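Side-chain contacts in Lpg2148(MvcA) (PDB 6K11), which probably acts as a Legionella pneumophila effector of deamidase type that removes ubiquitin from the conjugating enzyme UBE2N: residues A[158-163]-A[212-217]; A[9-14]-A[338-343]; A[313-316]-A[320-323]; A[34-39]-A[374-379]. One frame throughout, in Å; residues are numbered along the deposited sequence.

From the N terminus, helix 4-19 supplies the first half of contact 2 and helix 28-39 the first half of contact 4. Contact 1 then closes a loop of 48 residues within the MvcA insertion domain, setting helix 206-220 over strand 160-163. Contact 3 closes a short loop between helix 294-305 and strand 325-333, with three residues between its segments. Contacts 1 and 3 follow in series, and both nest inside the long loops closed by contact 2, at helix 336-351, and contact 4, at helix 358-381. Those two loops cross, so successive N-terminal helices are tied to successive C-terminal ones. Contacts 1 and 2 lie on opposite sides of the chain's centre, about 53 Å apart between centres.

Contact 1: residues A[158-163]-A[212-217]; sequences NKLYFI and SEIVDI
Ile-217, which meets Leu-160 across the contact, gives its backbone N to Glu-213 O at 2.9 Å, one of the helical bonds that fix the spacing of the side chains on this face. One turn back, Ile-214 points the same way, and the two branched residues together receive the end of a single leucine from the strand. Leu-160 reaches them because its CG lies anti to the backbone N (chi1 178°), which sends the isobutyl group out from the strand and presents both methyls to the helix. CD1 approaches Ile-214, its nearest partner being CG2 at 4.1 Å. The other methyl, CD2, comes to 4.3 Å from CG2 of Ile-217. CG2 is thus the nearest atom of each isoleucine to the leucine.

Leucine suits the strand position because its fork can serve two residues three apart on a helix; the beta-branched isoleucines put a methyl close to the helix backbone, where a strand residue can meet it. Strand 152-155 and helix 176-185 complete the apolar surroundings: Leu-155 touches both Leu-160 and Ile-214, and Leu-182 touches Ile-214. At the border, Glu-213 forms a salt bridge with Lys-178. Joined by van der Waals contact alone, helix and strand owe their fit here to shape and to the burial of methyl groups rather than to directed bonds.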
loop_
_atom_site.group_PDB
_atom_site.type_symbol
_atom_site.label_atom_id
_atom_site.label_comp_id
_atom_site.label_asym_id
_atom_site.label_seq_id
_atom_site.Cartn_x
_atom_site.Cartn_y
_atom_site.Cartn_z
ATOM N N ASN A 158 -11.730 -17.565 29.992
ATOM C CA ASN A 158 -11.186 -16.667 31.003
ATOM C C ASN A 158 -10.563 -15.395 30.442
ATOM O O ASN A 158 -9.920 -14.656 31.200
ATOM C CB ASN A 158 -10.153 -17.394 31.866
ATOM C CG ASN A 158 -9.165 -18.203 31.054
ATOM O OD1 ASN A 158 -8.962 -17.965 29.857
ATOM N ND2 ASN A 158 -8.536 -19.177 31.709
ATOM N N LYS A 159 -10.735 -15.110 29.155
ATOM C CA LYS A 159 -10.170 -13.906 28.561
ATOM C C LYS A 159 -11.113 -13.425 27.463
ATOM O O LYS A 159 -11.812 -14.225 26.837
ATOM C CB LYS A 159 -8.763 -14.163 27.996
ATOM C CG LYS A 159 -7.687 -14.526 29.036
ATOM C CD LYS A 159 -6.898 -13.289 29.483
ATOM C CE LYS A 159 -5.797 -13.618 30.508
ATOM N NZ LYS A 159 -5.462 -15.060 30.471
ATOM N N LEU A 160 -11.171 -12.110 27.284
ATOM C CA LEU A 160 -11.858 -11.467 26.166
ATOM C C LEU A 160 -10.804 -10.615 25.472
ATOM O O LEU A 160 -10.307 -9.648 26.062
ATOM C CB LEU A 160 -13.041 -10.619 26.641
ATOM C CG LEU A 160 -13.826 -9.859 25.565
ATOM C CD1 LEU A 160 -14.535 -10.845 24.622
ATOM C CD2 LEU A 160 -14.827 -8.919 26.194
ATOM N N TYR A 161 -10.459 -10.978 24.234
ATOM C CA TYR A 161 -9.350 -10.382 23.504
ATOM C C TYR A 161 -9.828 -9.733 22.212
ATOM O O TYR A 161 -10.847 -10.133 21.623
ATOM C CB TYR A 161 -8.300 -11.442 23.117
ATOM C CG TYR A 161 -7.378 -11.938 24.207
ATOM C CD1 TYR A 161 -6.597 -11.051 24.959
ATOM C CD2 TYR A 161 -7.227 -13.302 24.436
ATOM C CE1 TYR A 161 -5.732 -11.515 25.928
ATOM C CE2 TYR A 161 -6.371 -13.770 25.398
ATOM C CZ TYR A 161 -5.624 -12.879 26.139
ATOM O OH TYR A 161 -4.771 -13.356 27.099
ATOM N N PHE A 162 -9.062 -8.740 21.759
ATOM C CA PHE A 162 -9.131 -8.252 20.391
ATOM C C PHE A 162 -7.735 -8.419 19.817
ATOM O O PHE A 162 -6.756 -7.994 20.442
ATOM C CB PHE A 162 -9.598 -6.787 20.327
ATOM C CG PHE A 162 -9.403 -6.131 18.981
ATOM C CD1 PHE A 162 -9.899 -6.724 17.821
ATOM C CD2 PHE A 162 -8.747 -4.916 18.883
ATOM C CE1 PHE A 162 -9.724 -6.117 16.571
ATOM C CE2 PHE A 162 -8.566 -4.290 17.642
ATOM C CZ PHE A 162 -9.054 -4.893 16.480
ATOM N N ILE A 163 -7.636 -9.110 18.678
ATOM C CA ILE A 163 -6.396 -9.196 17.911
ATOM C C ILE A 163 -6.527 -8.233 16.746
ATOM O O ILE A 163 -7.441 -8.384 15.927
ATOM C CB ILE A 163 -6.135 -10.620 17.398
ATOM C CG1 ILE A 163 -6.000 -11.600 18.550
ATOM C CG2 ILE A 163 -4.885 -10.635 16.491
ATOM C CD1 ILE A 163 -5.722 -13.022 18.102
ATOM N N SER A 212 -24.247 -8.175 22.837
ATOM C CA SER A 212 -24.371 -6.725 22.942
ATOM C C SER A 212 -23.511 -6.156 24.073
ATOM O O SER A 212 -22.994 -5.035 23.955
ATOM C CB SER A 212 -25.832 -6.328 23.142
ATOM O OG SER A 212 -25.938 -4.914 23.171
ATOM N N GLU A 213 -23.338 -6.904 25.164
ATOM C CA GLU A 213 -22.461 -6.431 26.231
ATOM C C GLU A 213 -20.995 -6.421 25.786
ATOM O O GLU A 213 -20.253 -5.485 26.105
ATOM C CB GLU A 213 -22.635 -7.278 27.490
ATOM C CG GLU A 213 -22.146 -6.543 28.734
ATOM C CD GLU A 213 -22.093 -7.405 29.988
ATOM O OE1 GLU A 213 -21.360 -7.010 30.928
ATOM O OE2 GLU A 213 -22.765 -8.460 30.044
ATOM N N ILE A 214 -20.566 -7.450 25.048
ATOM C CA ILE A 214 -19.211 -7.473 24.495
ATOM C C ILE A 214 -18.986 -6.292 23.554
ATOM O O ILE A 214 -17.939 -5.636 23.600
ATOM C CB ILE A 214 -18.947 -8.820 23.794
ATOM C CG1 ILE A 214 -18.834 -9.928 24.843
ATOM C CG2 ILE A 214 -17.662 -8.752 22.956
ATOM C CD1 ILE A 214 -19.003 -11.330 24.300
ATOM N N VAL A 215 -19.969 -5.993 22.694
ATOM C CA VAL A 215 -19.849 -4.846 21.792
ATOM C C VAL A 215 -19.708 -3.548 22.584
ATOM O O VAL A 215 -18.900 -2.672 22.233
ATOM C CB VAL A 215 -21.053 -4.796 20.828
ATOM C CG1 VAL A 215 -21.117 -3.458 20.119
ATOM C CG2 VAL A 215 -20.971 -5.930 19.803
ATOM N N ASP A 216 -20.501 -3.392 23.651
ATOM C CA ASP A 216 -20.403 -2.195 24.488
ATOM C C ASP A 216 -19.014 -2.077 25.107
ATOM O O ASP A 216 -18.399 -1.003 25.077
ATOM C CB ASP A 216 -21.453 -2.220 25.604
ATOM C CG ASP A 216 -22.876 -2.029 25.098
ATOM O OD1 ASP A 216 -23.067 -1.459 24.003
ATOM O OD2 ASP A 216 -23.810 -2.443 25.825
ATOM N N ILE A 217 -18.521 -3.176 25.695
ATOM C CA ILE A 217 -17.194 -3.195 26.317
ATOM C C ILE A 217 -16.145 -2.740 25.306
ATOM O O ILE A 217 -15.285 -1.900 25.601
ATOM C CB ILE A 217 -16.889 -4.604 26.861
ATOM C CG1 ILE A 217 -17.697 -4.895 28.139
ATOM C CG2 ILE A 217 -15.400 -4.813 27.131
ATOM C CD1 ILE A 217 -17.701 -6.365 28.530
#

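Contact 2: residues A[9-14]-A[338-343]; sequences HKKLKS and LALKNL
Lys-11 and Leu-343 make an apolar contact between helices 4-19 and 336-351, through the methylene chain of the lysine rather than its charge. The two side chains run past each other in opposite directions. CE of Lys-11 lies 3.6 Å from CB of Leu-343, and CG of Lys-11 is 3.9 Å from CD1 of Leu-343, so the aliphatic chain covers the leucine from its root to one methyl. One turn earlier in its helix, Leu-340 adds CD2, which lies 4.3 Å from CD of Lys-11.

A second set of contacts joins leucine to leucine. Leu-343 sends CD2 in against the other helix, 3.9 Å from CA of Leu-12 and 4.1 Å from CD1 of Leu-12. With CG anti to its carbonyl carbon (chi1 -73°), Leu-343 spreads its two methyls between Lys-11 and Leu-12.

The polar contribution lies at the margin: the lysine bends at its last torsion, and NZ is hydrogen-bonded to OE1 of Gln-344, next to Leu-343. Lysine therefore suits this partly exposed edge, greasy along its length and polar at its end, whereas leucine suits the buried side. Val-8 and Met-15 of helix 4-19 extend the seam, touching Ala-339 and Leu-343. With the axes of residues 9-14 and 338-343 10.2 Å apart and crossing at 24°, the arrangement is that of two nearly parallel helices packed side by side at a small positive angle.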
loop_
_atom_site.group_PDB
_atom_site.type_symbol
_atom_site.label_atom_id
_atom_site.label_comp_id
_atom_site.label_asym_id
_atom_site.label_seq_id
_atom_site.Cartn_x
_atom_site.Cartn_y
_atom_site.Cartn_z
ATOM N N HIS A 9 10.990 15.296 -14.262
ATOM C CA HIS A 9 9.797 14.523 -14.609
ATOM C C HIS A 9 9.972 13.814 -15.948
ATOM O O HIS A 9 9.630 12.631 -16.092
ATOM C CB HIS A 9 8.558 15.425 -14.645
ATOM C CG HIS A 9 7.398 14.813 -15.377
ATOM N ND1 HIS A 9 6.599 13.832 -14.819
ATOM C CD2 HIS A 9 6.925 15.015 -16.631
ATOM C CE1 HIS A 9 5.682 13.464 -15.697
ATOM N NE2 HIS A 9 5.850 14.173 -16.799
ATOM N N LYS A 10 10.491 14.529 -16.956
ATOM C CA LYS A 10 10.626 13.937 -18.281
ATOM C C LYS A 10 11.544 12.722 -18.242
ATOM O O LYS A 10 11.270 11.699 -18.884
ATOM C CB LYS A 10 11.159 14.991 -19.257
ATOM C CG LYS A 10 11.505 14.487 -20.638
ATOM C CD LYS A 10 11.811 15.694 -21.538
ATOM C CE LYS A 10 11.999 15.297 -22.994
ATOM N NZ LYS A 10 12.556 16.455 -23.766
ATOM N N LYS A 11 12.634 12.817 -17.494
ATOM C CA LYS A 11 13.623 11.746 -17.463
ATOM C C LYS A 11 13.140 10.570 -16.631
ATOM O O LYS A 11 13.328 9.415 -17.025
ATOM C CB LYS A 11 14.950 12.289 -16.922
ATOM C CG LYS A 11 15.978 11.260 -16.500
ATOM C CD LYS A 11 17.387 11.886 -16.523
ATOM C CE LYS A 11 18.487 10.815 -16.502
ATOM N NZ LYS A 11 19.601 11.063 -17.435
ATOM N N LEU A 12 12.526 10.844 -15.475
ATOM C CA LEU A 12 11.972 9.767 -14.671
ATOM C C LEU A 12 10.925 8.991 -15.468
ATOM O O LEU A 12 10.928 7.743 -15.486
ATOM C CB LEU A 12 11.380 10.334 -13.372
ATOM C CG LEU A 12 10.509 9.340 -12.586
ATOM C CD1 LEU A 12 11.371 8.243 -11.975
ATOM C CD2 LEU A 12 9.645 10.015 -11.516
ATOM N N LYS A 13 10.046 9.711 -16.169
ATOM C CA LYS A 13 9.013 9.043 -16.952
ATOM C C LYS A 13 9.622 8.249 -18.105
ATOM O O LYS A 13 9.277 7.079 -18.320
ATOM C CB LYS A 13 7.992 10.062 -17.470
ATOM C CG LYS A 13 7.025 9.479 -18.495
ATOM C CD LYS A 13 5.816 10.368 -18.700
ATOM C CE LYS A 13 4.825 9.724 -19.660
ATOM N NZ LYS A 13 3.568 10.501 -19.757
ATOM N N SER A 14 10.548 8.865 -18.855
ATOM C CA SER A 14 11.129 8.173 -20.000
ATOM C C SER A 14 11.887 6.917 -19.566
ATOM O O SER A 14 11.765 5.853 -20.193
ATOM C CB SER A 14 12.039 9.135 -20.776
ATOM O OG SER A 14 12.619 8.472 -21.885
ATOM N N LEU A 338 20.164 17.411 -7.878
ATOM C CA LEU A 338 20.426 16.143 -7.211
ATOM C C LEU A 338 19.584 15.019 -7.815
ATOM O O LEU A 338 20.095 13.917 -8.051
ATOM C CB LEU A 338 20.150 16.282 -5.715
ATOM C CG LEU A 338 20.246 15.029 -4.852
ATOM C CD1 LEU A 338 21.578 14.310 -5.075
ATOM C CD2 LEU A 338 20.085 15.413 -3.396
ATOM N N ALA A 339 18.295 15.281 -8.070
ATOM C CA ALA A 339 17.420 14.268 -8.667
ATOM C C ALA A 339 17.925 13.837 -10.045
ATOM O O ALA A 339 17.979 12.639 -10.350
ATOM C CB ALA A 339 15.984 14.799 -8.757
ATOM N N LEU A 340 18.310 14.802 -10.889
ATOM C CA LEU A 340 18.848 14.479 -12.211
ATOM C C LEU A 340 20.154 13.702 -12.119
ATOM O O LEU A 340 20.444 12.873 -12.991
ATOM C CB LEU A 340 19.062 15.759 -13.027
ATOM C CG LEU A 340 17.811 16.502 -13.512
ATOM C CD1 LEU A 340 18.148 17.940 -13.937
ATOM C CD2 LEU A 340 17.135 15.733 -14.644
ATOM N N LYS A 341 20.964 13.970 -11.094
ATOM C CA LYS A 341 22.179 13.188 -10.876
ATOM C C LYS A 341 21.865 11.763 -10.439
ATOM O O LYS A 341 22.519 10.813 -10.886
ATOM C CB LYS A 341 23.056 13.861 -9.826
ATOM C CG LYS A 341 24.367 13.136 -9.649
ATOM C CD LYS A 341 25.512 14.092 -9.388
ATOM C CE LYS A 341 26.794 13.319 -9.123
ATOM N NZ LYS A 341 27.314 13.601 -7.762
ATOM N N ASN A 342 20.892 11.598 -9.546
ATOM C CA ASN A 342 20.443 10.254 -9.175
ATOM C C ASN A 342 19.919 9.485 -10.384
ATOM O O ASN A 342 20.198 8.290 -10.544
ATOM C CB ASN A 342 19.360 10.351 -8.098
ATOM C CG ASN A 342 19.923 10.793 -6.760
ATOM O OD1 ASN A 342 21.123 10.678 -6.524
ATOM N ND2 ASN A 342 19.062 11.297 -5.880
ATOM N N LEU A 343 19.129 10.144 -11.224
ATOM C CA LEU A 343 18.605 9.497 -12.423
ATOM C C LEU A 343 19.730 9.151 -13.397
ATOM O O LEU A 343 19.716 8.080 -14.021
ATOM C CB LEU A 343 17.561 10.405 -13.079
ATOM C CG LEU A 343 16.226 10.483 -12.325
ATOM C CD1 LEU A 343 15.504 11.794 -12.660
ATOM C CD2 LEU A 343 15.321 9.256 -12.655
#

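Contact 3: residues A[313-316]-A[320-323]; sequences FFCA and EKRQ
Torsions on both sides bring Cys-315 and Lys-321 together: the sulfur stands anti to its own carbonyl carbon (chi1 -61°), and the lysine bends at its second torsion (chi2 -60°) and again at its third. Through these bends the chain of Lys-321 curls alongside the sulfur instead of extending past it. SG lies 3.8 Å from CE and 4.0 Å from CG of Lys-321, a van der Waals contact with two methylenes of one side chain. Beyond CE, the ammonium group of Lys-321 makes a cation-pi interaction with Tyr-301 of helix 294-305, which Cys-315 also touches.

The second meeting is of a carbonyl oxygen with the CA of Glu-320 and the start of its side chain. Cys-315 O sits 3.3 Å from CA of Glu-320, with an angle of 142° at the hydrogen, a CA-H...O contact; the same oxygen has CG of Glu-320 at 3.5 Å. The carbonyl belongs to a type I beta turn from Phe-313 to Ala-316, closed by Ala-316 N to Phe-313 O at 3.0 Å. From its CB the glutamate leads away from this turn. NE and NH2 of Arg-322 both give its OE1 weak, bent hydrogen bonds, and the NH2 pair, at 2.8 Å, is also a salt bridge.

A small, polarisable cysteine suits the buried side of the turn, while long charged residues suit the more open limb of the loop. Between the segments themselves only soft forces act, and the charge pairing stays within residues 320-323; hydrogen bonds from Lys-321 N to Ser-298 and from Lys-321 O to Arg-297 tie the loop to helix 294-305.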
loop_
_atom_site.group_PDB
_atom_site.type_symbol
_atom_site.label_atom_id
_atom_site.label_comp_id
_atom_site.label_asym_id
_atom_site.label_seq_id
_atom_site.Cartn_x
_atom_site.Cartn_y
_atom_site.Cartn_z
ATOM N N PHE A 313 -14.271 -0.912 -14.366
ATOM C CA PHE A 313 -14.276 -2.192 -13.668
ATOM C C PHE A 313 -13.526 -2.176 -12.344
ATOM O O PHE A 313 -13.820 -3.013 -11.481
ATOM C CB PHE A 313 -13.641 -3.290 -14.541
ATOM C CG PHE A 313 -13.798 -3.059 -16.013
ATOM C CD1 PHE A 313 -15.063 -2.987 -16.580
ATOM C CD2 PHE A 313 -12.684 -2.906 -16.831
ATOM C CE1 PHE A 313 -15.225 -2.767 -17.943
ATOM C CE2 PHE A 313 -12.833 -2.685 -18.191
ATOM C CZ PHE A 313 -14.112 -2.620 -18.750
ATOM N N PHE A 314 -12.562 -1.254 -12.183
ATOM C CA PHE A 314 -11.600 -1.304 -11.082
ATOM C C PHE A 314 -12.293 -1.420 -9.728
ATOM O O PHE A 314 -11.869 -2.198 -8.866
ATOM C CB PHE A 314 -10.728 -0.045 -11.131
ATOM C CG PHE A 314 -9.454 -0.133 -10.338
ATOM C CD1 PHE A 314 -8.495 -1.094 -10.631
ATOM C CD2 PHE A 314 -9.199 0.774 -9.318
ATOM C CE1 PHE A 314 -7.306 -1.161 -9.903
ATOM C CE2 PHE A 314 -8.006 0.716 -8.585
ATOM C CZ PHE A 314 -7.065 -0.258 -8.881
ATOM N N CYS A 315 -13.356 -0.650 -9.527
ATOM C CA CYS A 315 -14.104 -0.652 -8.277
ATOM C C CYS A 315 -15.551 -1.091 -8.489
ATOM O O CYS A 315 -16.448 -0.665 -7.753
ATOM C CB CYS A 315 -14.054 0.724 -7.627
ATOM S SG CYS A 315 -12.385 1.238 -7.237
ATOM N N ALA A 316 -15.792 -1.942 -9.490
ATOM C CA ALA A 316 -17.134 -2.434 -9.772
ATOM C C ALA A 316 -17.427 -3.683 -8.948
ATOM O O ALA A 316 -16.528 -4.480 -8.666
ATOM C CB ALA A 316 -17.297 -2.741 -11.261
ATOM N N GLU A 320 -16.129 -2.906 -5.067
ATOM C CA GLU A 320 -16.629 -1.612 -4.622
ATOM C C GLU A 320 -15.891 -1.162 -3.369
ATOM O O GLU A 320 -15.452 -1.978 -2.556
ATOM C CB GLU A 320 -18.132 -1.688 -4.324
ATOM C CG GLU A 320 -19.023 -1.581 -5.550
ATOM C CD GLU A 320 -20.499 -1.861 -5.240
ATOM O OE1 GLU A 320 -20.815 -2.324 -4.114
ATOM O OE2 GLU A 320 -21.339 -1.622 -6.133
ATOM N N LYS A 321 -15.749 0.154 -3.220
ATOM C CA LYS A 321 -15.126 0.735 -2.031
ATOM C C LYS A 321 -16.245 1.023 -1.042
ATOM O O LYS A 321 -16.854 2.097 -1.052
ATOM C CB LYS A 321 -14.342 1.994 -2.382
ATOM C CG LYS A 321 -13.138 1.763 -3.296
ATOM C CD LYS A 321 -12.100 0.807 -2.688
ATOM C CE LYS A 321 -11.400 0.009 -3.783
ATOM N NZ LYS A 321 -10.906 -1.310 -3.307
ATOM N N ARG A 322 -16.524 0.048 -0.182
ATOM C CA ARG A 322 -17.647 0.111 0.747
ATOM C C ARG A 322 -17.262 0.612 2.127
ATOM O O ARG A 322 -18.145 0.783 2.976
ATOM C CB ARG A 322 -18.298 -1.261 0.867
ATOM C CG ARG A 322 -18.930 -1.715 -0.421
ATOM C CD ARG A 322 -19.591 -3.073 -0.268
ATOM N NE ARG A 322 -20.197 -3.498 -1.524
ATOM C CZ ARG A 322 -20.033 -4.703 -2.062
ATOM N NH1 ARG A 322 -19.284 -5.609 -1.450
ATOM N NH2 ARG A 322 -20.628 -5.004 -3.209
ATOM N N GLN A 323 -15.984 0.853 2.374
ATOM C CA GLN A 323 -15.570 1.312 3.689
ATOM C C GLN A 323 -15.091 2.758 3.641
ATOM O O GLN A 323 -14.558 3.209 2.619
ATOM C CB GLN A 323 -14.442 0.437 4.254
ATOM C CG GLN A 323 -14.770 -1.053 4.324
ATOM C CD GLN A 323 -13.567 -1.861 4.776
ATOM O OE1 GLN A 323 -12.461 -1.694 4.255
ATOM N NE2 GLN A 323 -13.771 -2.731 5.764
#

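Contact 4: residues A[34-39]-A[374-379]; sequences MQAERS and TEHLES
A hydrogen bond between a histidine and a carboxylate joins helices 28-39 and 358-381, beside an apolar contact where the backbones come close. NE2 of His-376 donates to OE2 of Glu-37 at 2.7 Å, with an angle of 150° at the hydrogen. The glutamate oxygen accepts through its anti lone pair, the one directed away from OE1, and lies somewhat out of the imidazole plane. Carboxylate and ring are turned 43° from each other, and Glu-37 comes to the edge of the ring. Its chain is extended beyond CG, the length needed to reach the neighbouring helix, and CG passes 3.6 Å from NE2 of His-376. The histidine, with CG anti to its backbone N, leans out across the gap to meet it. A nearby carboxylate would be expected to favour a proton on the imidazole, although the bond forms with a neutral ring as well.

The small side chain of Ala-36 lets the backbones approach, with the CA atoms of Ala-36 and Leu-377 5.4 Å apart. CB of Ala-36 meets CB of His-376 at 3.9 Å, and on the next residue CD1 of Leu-377 at 3.7 Å. That leucine methyl also rests 3.4 Å from the carbonyl oxygen of Ala-36. The axes of residues 34-39 and 374-379 are 8.4 Å apart.

These two segments run in broadly the same direction, 42° apart. Met-373 of helix 358-381 also lies on Ala-36, Leu-380 lies on Glu-37, and helix 49-64 packs beside both, with Ile-53 against Leu-377 and Val-60 against Gln-35.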
loop_
_atom_site.group_PDB
_atom_site.type_symbol
_atom_site.label_atom_id
_atom_site.label_comp_id
_atom_site.label_asym_id
_atom_site.label_seq_id
_atom_site.Cartn_x
_atom_site.Cartn_y
_atom_site.Cartn_z
ATOM N N MET A 34 18.537 -12.352 -2.766
ATOM C CA MET A 34 17.556 -12.023 -1.733
ATOM C C MET A 34 16.224 -12.736 -1.985
ATOM O O MET A 34 15.528 -13.096 -1.024
ATOM C CB MET A 34 17.365 -10.505 -1.633
ATOM C CG MET A 34 18.593 -9.727 -1.058
ATOM S SD MET A 34 19.389 -10.443 0.442
ATOM C CE MET A 34 18.137 -10.186 1.689
ATOM N N GLN A 35 15.871 -12.973 -3.259
ATOM C CA GLN A 35 14.693 -13.787 -3.581
ATOM C C GLN A 35 14.857 -15.216 -3.063
ATOM O O GLN A 35 13.938 -15.778 -2.458
ATOM C CB GLN A 35 14.445 -13.791 -5.096
ATOM C CG GLN A 35 13.916 -12.450 -5.652
ATOM C CD GLN A 35 13.982 -12.326 -7.181
ATOM O OE1 GLN A 35 14.812 -12.958 -7.855
ATOM N NE2 GLN A 35 13.087 -11.506 -7.736
ATOM N N ALA A 36 16.026 -15.822 -3.301
ATOM C CA ALA A 36 16.303 -17.157 -2.760
ATOM C C ALA A 36 16.124 -17.196 -1.246
ATOM O O ALA A 36 15.427 -18.072 -0.711
ATOM C CB ALA A 36 17.718 -17.594 -3.146
ATOM N N GLU A 37 16.737 -16.244 -0.534
ATOM C CA GLU A 37 16.687 -16.275 0.928
ATOM C C GLU A 37 15.266 -16.069 1.446
ATOM O O GLU A 37 14.885 -16.662 2.465
ATOM C CB GLU A 37 17.673 -15.244 1.502
ATOM C CG GLU A 37 19.155 -15.649 1.235
ATOM C CD GLU A 37 20.188 -14.578 1.592
ATOM O OE1 GLU A 37 19.895 -13.699 2.430
ATOM O OE2 GLU A 37 21.302 -14.627 1.021
ATOM N N ARG A 38 14.448 -15.292 0.730
ATOM C CA ARG A 38 13.045 -15.153 1.109
ATOM C C ARG A 38 12.266 -16.450 0.882
ATOM O O ARG A 38 11.274 -16.697 1.574
ATOM C CB ARG A 38 12.405 -13.994 0.338
ATOM C CG ARG A 38 10.976 -13.692 0.766
ATOM C CD ARG A 38 10.316 -12.570 -0.044
ATOM N NE ARG A 38 11.271 -11.560 -0.501
ATOM C CZ ARG A 38 11.466 -11.214 -1.775
ATOM N NH1 ARG A 38 12.362 -10.280 -2.075
ATOM N NH2 ARG A 38 10.773 -11.795 -2.751
ATOM N N SER A 39 12.703 -17.289 -0.064
ATOM C CA SER A 39 12.032 -18.552 -0.371
ATOM C C SER A 39 12.430 -19.713 0.544
ATOM O O SER A 39 11.641 -20.656 0.693
ATOM C CB SER A 39 12.313 -18.963 -1.823
ATOM O OG SER A 39 11.641 -18.110 -2.733
ATOM N N THR A 374 18.653 -19.244 -8.418
ATOM C CA THR A 374 18.734 -20.701 -8.498
ATOM C C THR A 374 20.030 -21.215 -7.878
ATOM O O THR A 374 20.026 -22.168 -7.089
ATOM C CB THR A 374 18.632 -21.153 -9.954
ATOM O OG1 THR A 374 17.423 -20.638 -10.536
ATOM C CG2 THR A 374 18.620 -22.669 -10.035
ATOM N N GLU A 375 21.157 -20.590 -8.226
ATOM C CA GLU A 375 22.434 -21.037 -7.680
ATOM C C GLU A 375 22.492 -20.825 -6.169
ATOM O O GLU A 375 22.997 -21.683 -5.434
ATOM C CB GLU A 375 23.578 -20.323 -8.405
ATOM C CG GLU A 375 23.611 -20.662 -9.902
ATOM C CD GLU A 375 24.795 -20.065 -10.659
ATOM O OE1 GLU A 375 25.153 -20.609 -11.737
ATOM O OE2 GLU A 375 25.360 -19.046 -10.191
ATOM N N HIS A 376 21.940 -19.710 -5.678
ATOM C CA HIS A 376 21.954 -19.452 -4.241
ATOM C C HIS A 376 21.084 -20.458 -3.493
ATOM O O HIS A 376 21.460 -20.942 -2.416
ATOM C CB HIS A 376 21.499 -18.013 -3.967
ATOM C CG HIS A 376 21.929 -17.475 -2.635
ATOM N ND1 HIS A 376 23.216 -17.616 -2.151
ATOM C CD2 HIS A 376 21.242 -16.800 -1.681
ATOM C CE1 HIS A 376 23.302 -17.043 -0.963
ATOM N NE2 HIS A 376 22.121 -16.542 -0.653
ATOM N N LEU A 377 19.919 -20.793 -4.052
ATOM C CA LEU A 377 19.059 -21.797 -3.431
ATOM C C LEU A 377 19.730 -23.168 -3.418
ATOM O O LEU A 377 19.699 -23.878 -2.402
ATOM C CB LEU A 377 17.728 -21.843 -4.182
ATOM C CG LEU A 377 16.404 -21.872 -3.428
ATOM C CD1 LEU A 377 16.413 -20.972 -2.208
ATOM C CD2 LEU A 377 15.303 -21.451 -4.405
ATOM N N GLU A 378 20.344 -23.558 -4.535
ATOM C CA GLU A 378 21.002 -24.856 -4.589
ATOM C C GLU A 378 22.185 -24.910 -3.632
ATOM O O GLU A 378 22.431 -25.938 -2.990
ATOM C CB GLU A 378 21.445 -25.155 -6.016
ATOM C CG GLU A 378 20.294 -25.424 -6.982
ATOM C CD GLU A 378 20.764 -25.466 -8.417
ATOM O OE1 GLU A 378 21.900 -25.014 -8.664
ATOM O OE2 GLU A 378 20.012 -25.946 -9.295
ATOM N N SER A 379 22.915 -23.798 -3.501
ATOM C CA SER A 379 24.050 -23.747 -2.588
ATOM C C SER A 379 23.592 -23.862 -1.141
ATOM O O SER A 379 24.107 -24.689 -0.378
ATOM C CB SER A 379 24.842 -22.448 -2.818
ATOM O OG SER A 379 26.159 -22.544 -2.297
#